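Side-chain contacts in mandalate racemase/muconate lactonizing enzyme (Unidentified, PDB 4E4U), which is a putative member of the mandelate racemase/muconate lactonizing enzyme group of the enolase superfamily, whose exact substrate and reaction are not established: residues L28-D31 and D32-G36; E369-M372 and D373-K376; E384-H387 and L388-G391. One frame throughout, in Å; residues are numbered along the deposited sequence.

The three contacts are local and follow one another along the chain. Interaction 1 is the turn of the beta hairpin 22-30/35-40 in the N-terminal domain of this enolase-superfamily fold. Interaction 2 caps helix 372-377, whose first turn packs on strands 3-12 and 22-30, so a late element of the chain meets the same three-stranded sheet; the two centres lie about 17 Å apart, with nearest atoms about 5 Å apart. Interaction 3 is a loop in the tail after that helix, its centre about 25 Å from interaction 2 and 34 Å from interaction 1, where a second subunit approaches. The tail thus runs from the N-terminal sheet to a subunit interface.

Interaction 1: residues L28-D31 and D32-G36; sequences LKTD and DGIEG
Thr-30 reaches across the turn, its side chain crossing that of Ile-34 at a slant: Thr-30 OG1 is 3.6 Å from Ile-34 CB, while the methyl CG2 sits beside the carbonyl oxygen of the same isoleucine. The hydroxyl does two jobs. Thr-30 OG1 donates to Asp-32 OD1 at 2.7 Å, meeting that oxygen nearly along its C-O axis, and accepts from Ile-34 N at 2.8 Å with an N-H...O angle of 150°. This double grip fixes the rotation of Thr-30, whose OG1 stands between its own backbone N and carbonyl carbon (chi1 66°) and so faces into the turn. The backbone forms a type I turn plus G1 bulge, the loop of a 3:5 hairpin. Two bonds define it: Gly-33 N to Thr-30 O, 3.1 Å and from well above the carbonyl plane, and Thr-30 N to Ile-34 O. Gly-33, at the bulge position, adopts a positive phi (91°). Beyond the loop, the hydrogen-bonded pair Leu-28/Gly-36 continues the antiparallel ladder. Lys-29 and Glu-35 form the non-hydrogen-bonded pair; their aliphatic parts also cross at a slant, Lys-29 CE lying 4.0 Å from Glu-35 CG. Their charged ends stay apart, with Lys-29 NZ 5.3 Å from Glu-35 OE2, while a water links Leu-28 O to that carboxylate through a weak bond. Asp-31 turns its OD1 to the backbone N of Lys-2. This is the tip of the hairpin 22-30/35-40: strand 22-30 is the middle strand of the antiparallel sheet and pairs along its other edge with strand 3-12, while helix 88-109 packs against Leu-28, Thr-30 and Ile-34 through Ala-100, Ile-104, Lys-107 and Ala-108.

Interaction 2: residues E369-M372 and D373-K376; sequences ELDM and DVVK
Asp-371 crosses Val-374 at about a right angle as the N-cap of helix 372-377, its carboxylate carbon CG packed 3.6 Å from Val-374 CG2. With CG anti to the backbone N (chi1 -176°), the carboxylate folds over the first turn, and Asp-371 OD1 takes two weak capping bonds, from Asp-373 N at 3.1 Å and from Val-374 N at 3.3 Å. The second is much the straighter, 163° against 125° at the hydrogen. A water donates to both Asp-371 OD1 and Asp-373 OD2, and may ease the repulsion between these carboxylates. Met-372 and Val-375 instead lie side by side, pointing the same way. Bends at chi2 and chi3 curl the methionine back on itself, bringing Met-372 CE to 3.9 Å from Val-375 CG1. These two residues meet His-9 of strand 3-12, and Met-372 also touches Lys-27 of strand 22-30, joining the helix start to the N-terminal sheet. Val-374 packs on Phe-342 and Glu-345 of helix 341-345. The first full helical bond runs from Val-375 N to Asp-371 O, 3.0 Å long and in the carbonyl plane.

Interaction 3: residues E384-H387 and L388-G391; sequences ERLH and LQMG
This is a loop closed by a side-chain-to-backbone hydrogen bond and an amide-guanidinium stack, in the irregular tail of this enolase-superfamily chain, after helix 372-377 and bordering a second subunit. Gln-389 carries it. Its side chain is extended beyond CG and reaches back to Leu-386 and Arg-385, past the change of chain direction at His-387. Gln-389 OE1 accepts from Leu-386 N at 2.8 Å, a fairly straight bond (162° at the hydrogen) with the donor tilted slightly from the amide plane. Gln-389 OE1 also lies 3.4 Å from Arg-385 CB. The Gln-389 and Leu-386 side chains cross at about a right angle, Gln-389 CG 3.9 Å from Leu-386 CB. The other end of the amide covers one face of the Arg-385 guanidinium: the two planes are 23° apart. A bend at chi3 (65°) lays the guanidinium against the Gln-389 amide, the two side chains crossing obliquely. His-387 turns to Gly-19, whose carbonyl oxygen bonds its NE2, and its ring meets that of Tyr-22. Leu-388 O is buried with no polar partner in the model, and Leu-386 CB lies 3.4 Å from it. The loop also faces a neighbouring subunit, where Leu-386 packs on Arg-60 and Leu-388 on Phe-82, both of that second chain; Arg-60 of that chain also bonds Glu-384 O. Within the stack, Gln-389 NE2 sits 3.5 Å from Arg-385 CZ, offset toward the rim of the guanidinium.

Interaction 1: residues L28-D31 and D32-G36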
ATOM      1  N   LEU A  28      17.117 -19.300  42.067  1.00 15.03           N
ATOM      2  CA  LEU A  28      15.821 -19.530  42.694  1.00 15.09           C
ATOM      3  C   LEU A  28      15.811 -20.870  43.391  1.00 15.58           C
ATOM      4  O   LEU A  28      16.426 -21.829  42.919  1.00 16.32           O
ATOM      5  CB  LEU A  28      14.716 -19.536  41.641  1.00 14.83           C
ATOM      6  CG  LEU A  28      14.601 -18.300  40.757  1.00 15.76           C
ATOM      7  CD1 LEU A  28      13.433 -18.461  39.796  1.00 16.93           C
ATOM      8  CD2 LEU A  28      14.432 -17.061  41.624  1.00 17.22           C
ATOM      9  N   LYS A  29      15.104 -20.954  44.511  1.00 17.14           N
ATOM     10  CA  LYS A  29      14.906 -22.240  45.161  1.00 19.45           C
ATOM     11  C   LYS A  29      13.419 -22.473  45.390  1.00 18.35           C
ATOM     12  O   LYS A  29      12.665 -21.534  45.674  1.00 17.57           O
ATOM     13  CB  LYS A  29      15.681 -22.328  46.480  1.00 22.97           C
ATOM     14  CG  LYS A  29      15.974 -23.761  46.920  1.00 27.13           C
ATOM     15  CD  LYS A  29      16.974 -23.812  48.067  1.00 30.23           C
ATOM     16  CE  LYS A  29      17.587 -25.205  48.199  1.00 32.90           C
ATOM     17  NZ  LYS A  29      17.460 -25.748  49.579  1.00 34.91           N
ATOM     18  N   THR A  30      13.000 -23.725  45.235  1.00 19.20           N
ATOM     19  CA  THR A  30      11.615 -24.104  45.476  1.00 19.45           C
ATOM     20  C   THR A  30      11.421 -24.601  46.903  1.00 19.52           C
ATOM     21  O   THR A  30      12.396 -24.860  47.624  1.00 19.48           O
ATOM     22  CB  THR A  30      11.164 -25.222  44.538  1.00 19.76           C
ATOM     23  OG1 THR A  30      11.891 -26.419  44.843  1.00 20.84           O
ATOM     24  CG2 THR A  30      11.386 -24.832  43.078  1.00 20.50           C
ATOM     25  N   ASP A  31      10.159 -24.758  47.295  1.00 20.09           N
ATOM     26  CA  ASP A  31       9.813 -25.247  48.619  1.00 22.85           C
ATOM     27  C   ASP A  31      10.268 -26.685  48.851  1.00 24.81           C
ATOM     28  O   ASP A  31      10.458 -27.094  49.993  1.00 26.02           O
ATOM     29  CB  ASP A  31       8.309 -25.092  48.888  1.00 23.49           C
ATOM     30  CG  ASP A  31       7.430 -25.733  47.814  1.00 24.69           C
ATOM     31  OD1 ASP A  31       7.909 -26.044  46.694  1.00 23.70           O
ATOM     32  OD2 ASP A  31       6.224 -25.898  48.095  1.00 27.56           O
ATOM     33  N   ASP A  32      10.452 -27.457  47.781  1.00 26.19           N
ATOM     34  CA  ASP A  32      10.949 -28.824  47.946  1.00 28.80           C
ATOM     35  C   ASP A  32      12.404 -28.986  47.497  1.00 27.73           C
ATOM     36  O   ASP A  32      12.870 -30.095  47.213  1.00 28.46           O
ATOM     37  CB  ASP A  32      10.030 -29.833  47.248  1.00 32.25           C
ATOM     38  CG  ASP A  32      10.127 -29.771  45.742  1.00 35.21           C
ATOM     39  OD1 ASP A  32      10.848 -28.899  45.227  1.00 36.40           O
ATOM     40  OD2 ASP A  32       9.478 -30.591  45.061  1.00 36.30           O
ATOM     41  N   GLY A  33      13.111 -27.868  47.417  1.00 26.24           N
ATOM     42  CA  GLY A  33      14.557 -27.895  47.324  1.00 25.81           C
ATOM     43  C   GLY A  33      15.186 -27.938  45.943  1.00 24.81           C
ATOM     44  O   GLY A  33      16.385 -28.189  45.834  1.00 26.54           O
ATOM     45  N   ILE A  34      14.410 -27.701  44.888  1.00 22.93           N
ATOM     46  CA  ILE A  34      14.995 -27.662  43.550  1.00 21.96           C
ATOM     47  C   ILE A  34      15.555 -26.268  43.282  1.00 20.32           C
ATOM     48  O   ILE A  34      14.898 -25.265  43.571  1.00 20.45           O
ATOM     49  CB  ILE A  34      13.980 -28.062  42.451  1.00 22.98           C
ATOM     50  CG1 ILE A  34      13.284 -29.377  42.811  1.00 25.21           C
ATOM     51  CG2 ILE A  34      14.672 -28.182  41.094  1.00 22.29           C
ATOM     52  CD1 ILE A  34      12.498 -29.998  41.657  1.00 27.02           C
ATOM     53  N   GLU A  35      16.773 -26.205  42.751  1.00 20.10           N
ATOM     54  CA  GLU A  35      17.429 -24.932  42.479  1.00 20.17           C
ATOM     55  C   GLU A  35      17.440 -24.652  40.991  1.00 17.37           C
ATOM     56  O   GLU A  35      17.679 -25.558  40.191  1.00 17.82           O
ATOM     57  CB  GLU A  35      18.880 -24.964  42.954  1.00 23.86           C
ATOM     58  CG  GLU A  35      19.083 -25.019  44.450  1.00 29.20           C
ATOM     59  CD  GLU A  35      20.472 -24.552  44.835  1.00 33.73           C
ATOM     60  OE1 GLU A  35      21.449 -24.989  44.185  1.00 35.57           O
ATOM     61  OE2 GLU A  35      20.582 -23.732  45.771  1.00 35.96           O
ATOM     62  N   GLY A  36      17.195 -23.399  40.618  1.00 15.26           N
ATOM     63  CA  GLY A  36      17.327 -22.984  39.231  1.00 15.62           C
ATOM     64  C   GLY A  36      18.180 -21.736  39.128  1.00 14.68           C
ATOM     65  O   GLY A  36      18.178 -20.905  40.035  1.00 15.04           O
TER
HETATM   66  O   HOH W   1      19.295 -21.809  44.423  1.00 42.71           O

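Interaction 2: residues E369-M372 and D373-K376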
ATOM      1  N   GLU A 369      25.436 -24.795  35.920  1.00 17.17           N
ATOM      2  CA  GLU A 369      25.399 -24.545  37.357  1.00 17.92           C
ATOM      3  C   GLU A 369      26.585 -23.685  37.750  1.00 16.92           C
ATOM      4  O   GLU A 369      27.719 -23.981  37.373  1.00 17.66           O
ATOM      5  CB  GLU A 369      25.434 -25.863  38.142  1.00 19.83           C
ATOM      6  CG  GLU A 369      25.316 -25.694  39.659  1.00 22.78           C
ATOM      7  CD  GLU A 369      25.256 -27.018  40.403  1.00 26.83           C
ATOM      8  OE1 GLU A 369      25.372 -28.081  39.758  1.00 28.67           O
ATOM      9  OE2 GLU A 369      25.096 -26.994  41.639  1.00 29.22           O
ATOM     10  N   LEU A 370      26.333 -22.635  38.524  1.00 15.99           N
ATOM     11  CA  LEU A 370      27.418 -21.769  38.976  1.00 16.63           C
ATOM     12  C   LEU A 370      28.298 -22.452  40.011  1.00 17.08           C
ATOM     13  O   LEU A 370      27.809 -23.184  40.875  1.00 18.29           O
ATOM     14  CB  LEU A 370      26.868 -20.481  39.576  1.00 17.14           C
ATOM     15  CG  LEU A 370      26.153 -19.529  38.622  1.00 16.86           C
ATOM     16  CD1 LEU A 370      25.477 -18.426  39.412  1.00 17.29           C
ATOM     17  CD2 LEU A 370      27.125 -18.938  37.608  1.00 17.40           C
ATOM     18  N   ASP A 371      29.598 -22.193  39.918  1.00 17.21           N
ATOM     19  CA  ASP A 371      30.538 -22.565  40.958  1.00 18.71           C
ATOM     20  C   ASP A 371      30.524 -21.419  41.964  1.00 18.37           C
ATOM     21  O   ASP A 371      31.095 -20.356  41.715  1.00 18.89           O
ATOM     22  CB  ASP A 371      31.935 -22.759  40.359  1.00 20.50           C
ATOM     23  CG  ASP A 371      32.953 -23.240  41.378  1.00 22.77           C
ATOM     24  OD1 ASP A 371      32.879 -22.819  42.550  1.00 23.67           O
ATOM     25  OD2 ASP A 371      33.829 -24.045  41.000  1.00 23.90           O
ATOM     26  N   MET A 372      29.862 -21.631  43.097  1.00 18.66           N
ATOM     27  CA  MET A 372      29.639 -20.546  44.047  1.00 19.71           C
ATOM     28  C   MET A 372      30.910 -20.061  44.736  1.00 19.88           C
ATOM     29  O   MET A 372      30.981 -18.909  45.160  1.00 20.74           O
ATOM     30  CB  MET A 372      28.570 -20.920  45.076  1.00 21.01           C
ATOM     31  CG  MET A 372      27.190 -21.102  44.462  1.00 22.13           C
ATOM     32  SD  MET A 372      26.713 -19.769  43.334  1.00 22.90           S
ATOM     33  CE  MET A 372      26.624 -18.382  44.459  1.00 23.48           C
ATOM     34  N   ASP A 373      31.915 -20.919  44.845  1.00 20.26           N
ATOM     35  CA  ASP A 373      33.175 -20.472  45.419  1.00 21.32           C
ATOM     36  C   ASP A 373      33.846 -19.450  44.495  1.00 20.74           C
ATOM     37  O   ASP A 373      34.373 -18.437  44.954  1.00 21.70           O
ATOM     38  CB  ASP A 373      34.088 -21.660  45.705  1.00 23.11           C
ATOM     39  CG  ASP A 373      33.527 -22.581  46.774  1.00 25.20           C
ATOM     40  OD1 ASP A 373      32.958 -22.075  47.767  1.00 26.48           O
ATOM     41  OD2 ASP A 373      33.653 -23.810  46.624  1.00 26.56           O
ATOM     42  N   VAL A 374      33.793 -19.700  43.191  1.00 19.45           N
ATOM     43  CA  VAL A 374      34.328 -18.754  42.217  1.00 19.33           C
ATOM     44  C   VAL A 374      33.495 -17.473  42.197  1.00 19.41           C
ATOM     45  O   VAL A 374      34.044 -16.367  42.204  1.00 19.91           O
ATOM     46  CB  VAL A 374      34.404 -19.377  40.807  1.00 18.51           C
ATOM     47  CG1 VAL A 374      34.833 -18.338  39.775  1.00 19.22           C
ATOM     48  CG2 VAL A 374      35.355 -20.572  40.812  1.00 18.95           C
ATOM     49  N   VAL A 375      32.172 -17.623  42.185  1.00 18.77           N
ATOM     50  CA  VAL A 375      31.270 -16.476  42.238  1.00 19.73           C
ATOM     51  C   VAL A 375      31.585 -15.576  43.435  1.00 20.99           C
ATOM     52  O   VAL A 375      31.711 -14.359  43.283  1.00 21.02           O
ATOM     53  CB  VAL A 375      29.793 -16.921  42.283  1.00 20.64           C
ATOM     54  CG1 VAL A 375      28.878 -15.744  42.597  1.00 21.74           C
ATOM     55  CG2 VAL A 375      29.399 -17.562  40.963  1.00 20.45           C
ATOM     56  N   LYS A 376      31.730 -16.173  44.614  1.00 22.73           N
ATOM     57  CA  LYS A 376      32.002 -15.391  45.820  1.00 24.88           C
ATOM     58  C   LYS A 376      33.310 -14.601  45.726  1.00 24.36           C
ATOM     59  O   LYS A 376      33.394 -13.472  46.210  1.00 25.17           O
ATOM     60  CB  LYS A 376      32.008 -16.280  47.066  1.00 28.24           C
ATOM     61  CG  LYS A 376      30.649 -16.877  47.408  1.00 31.56           C
ATOM     62  CD  LYS A 376      30.746 -17.848  48.578  1.00 34.02           C
ATOM     63  CE  LYS A 376      29.541 -18.779  48.615  1.00 35.94           C
ATOM     64  NZ  LYS A 376      29.348 -19.384  49.964  1.00 37.18           N
TER
HETATM   65  O   HOH W   2      34.057 -24.820  44.319  1.00 34.79           O

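Interaction 3: residues E384-H387 and L388-G391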
ATOM      1  N   GLU A 384      33.214   1.423  37.787  1.00 26.60           N
ATOM      2  CA  GLU A 384      32.456   2.630  37.501  1.00 27.08           C
ATOM      3  C   GLU A 384      31.520   2.480  36.300  1.00 23.44           C
ATOM      4  O   GLU A 384      30.524   3.196  36.183  1.00 23.62           O
ATOM      5  CB  GLU A 384      33.430   3.791  37.258  1.00 31.44           C
ATOM      6  CG  GLU A 384      34.492   3.528  36.171  1.00 35.74           C
ATOM      7  CD  GLU A 384      35.588   2.551  36.606  1.00 39.09           C
ATOM      8  OE1 GLU A 384      35.690   2.253  37.817  1.00 40.06           O
ATOM      9  OE2 GLU A 384      36.339   2.068  35.730  1.00 40.70           O
ATOM     10  N   ARG A 385      31.835   1.545  35.411  1.00 20.30           N
ATOM     11  CA  ARG A 385      31.152   1.458  34.123  1.00 19.19           C
ATOM     12  C   ARG A 385      29.937   0.541  34.118  1.00 17.07           C
ATOM     13  O   ARG A 385      29.817  -0.366  34.948  1.00 17.76           O
ATOM     14  CB  ARG A 385      32.129   0.999  33.036  1.00 22.05           C
ATOM     15  CG  ARG A 385      33.227   2.002  32.713  1.00 24.71           C
ATOM     16  CD  ARG A 385      34.138   1.480  31.609  1.00 27.32           C
ATOM     17  NE  ARG A 385      33.446   1.321  30.333  1.00 29.06           N
ATOM     18  CZ  ARG A 385      33.453   2.226  29.358  1.00 30.51           C
ATOM     19  NH1 ARG A 385      34.116   3.366  29.511  1.00 31.73           N
ATOM     20  NH2 ARG A 385      32.798   1.992  28.229  1.00 30.96           N
ATOM     21  N   LEU A 386      29.039   0.788  33.169  1.00 15.37           N
ATOM     22  CA  LEU A 386      27.959  -0.144  32.863  1.00 13.87           C
ATOM     23  C   LEU A 386      28.521  -1.337  32.092  1.00 14.93           C
ATOM     24  O   LEU A 386      29.674  -1.313  31.660  1.00 16.33           O
ATOM     25  CB  LEU A 386      26.891   0.556  32.027  1.00 13.48           C
ATOM     26  CG  LEU A 386      26.158   1.713  32.702  1.00 13.81           C
ATOM     27  CD1 LEU A 386      25.322   2.474  31.694  1.00 14.17           C
ATOM     28  CD2 LEU A 386      25.297   1.178  33.836  1.00 14.75           C
ATOM     29  N   HIS A 387      27.713  -2.379  31.918  1.00 13.88           N
ATOM     30  CA  HIS A 387      28.169  -3.576  31.224  1.00 14.74           C
ATOM     31  C   HIS A 387      28.745  -3.252  29.845  1.00 14.83           C
ATOM     32  O   HIS A 387      29.783  -3.801  29.449  1.00 15.14           O
ATOM     33  CB  HIS A 387      27.035  -4.579  31.081  1.00 16.94           C
ATOM     34  CG  HIS A 387      27.495  -5.905  30.575  1.00 21.14           C
ATOM     35  ND1 HIS A 387      27.016  -6.481  29.423  1.00 24.54           N
ATOM     36  CD2 HIS A 387      28.436  -6.750  31.062  1.00 22.88           C
ATOM     37  CE1 HIS A 387      27.627  -7.636  29.227  1.00 22.69           C
ATOM     38  NE2 HIS A 387      28.486  -7.828  30.209  1.00 24.69           N
ATOM     39  N   LEU A 388      28.043  -2.370  29.130  1.00 15.36           N
ATOM     40  CA  LEU A 388      28.490  -1.784  27.866  1.00 17.09           C
ATOM     41  C   LEU A 388      28.094  -0.321  27.930  1.00 15.26           C
ATOM     42  O   LEU A 388      27.174   0.024  28.666  1.00 15.05           O
ATOM     43  CB  LEU A 388      27.784  -2.435  26.673  1.00 19.48           C
ATOM     44  CG  LEU A 388      28.224  -3.827  26.228  1.00 21.83           C
ATOM     45  CD1 LEU A 388      27.278  -4.352  25.159  1.00 22.24           C
ATOM     46  CD2 LEU A 388      29.649  -3.795  25.700  1.00 23.46           C
ATOM     47  N   GLN A 389      28.770   0.538  27.171  1.00 15.13           N
ATOM     48  CA  GLN A 389      28.412   1.955  27.103  1.00 15.11           C
ATOM     49  C   GLN A 389      28.535   2.484  25.683  1.00 15.70           C
ATOM     50  O   GLN A 389      29.250   1.905  24.855  1.00 18.15           O
ATOM     51  CB  GLN A 389      29.300   2.793  28.036  1.00 15.52           C
ATOM     52  CG  GLN A 389      29.135   2.419  29.496  1.00 15.98           C
ATOM     53  CD  GLN A 389      29.897   3.290  30.480  1.00 16.22           C
ATOM     54  OE1 GLN A 389      29.803   3.074  31.690  1.00 16.15           O
ATOM     55  NE2 GLN A 389      30.654   4.268  29.981  1.00 17.02           N
ATOM     56  N   MET A 390      27.829   3.575  25.395  1.00 14.55           N
ATOM     57  CA  MET A 390      27.997   4.273  24.124  1.00 13.97           C
ATOM     58  C   MET A 390      28.886   5.491  24.317  1.00 14.86           C
ATOM     59  O   MET A 390      28.970   6.034  25.419  1.00 16.22           O
ATOM     60  CB  MET A 390      26.644   4.678  23.534  1.00 13.82           C
ATOM     61  CG  MET A 390      25.677   3.511  23.449  1.00 13.54           C
ATOM     62  SD  MET A 390      24.228   3.790  22.440  1.00 13.19           S
ATOM     63  CE  MET A 390      24.920   3.707  20.791  1.00 13.35           C
ATOM     64  N   GLY A 391      29.554   5.911  23.247  1.00 14.22           N
ATOM     65  CA  GLY A 391      30.401   7.088  23.293  1.00 14.52           C
ATOM     66  C   GLY A 391      29.628   8.314  23.735  1.00 14.21           C
ATOM     67  O   GLY A 391      28.464   8.489  23.379  1.00 14.64           O
TER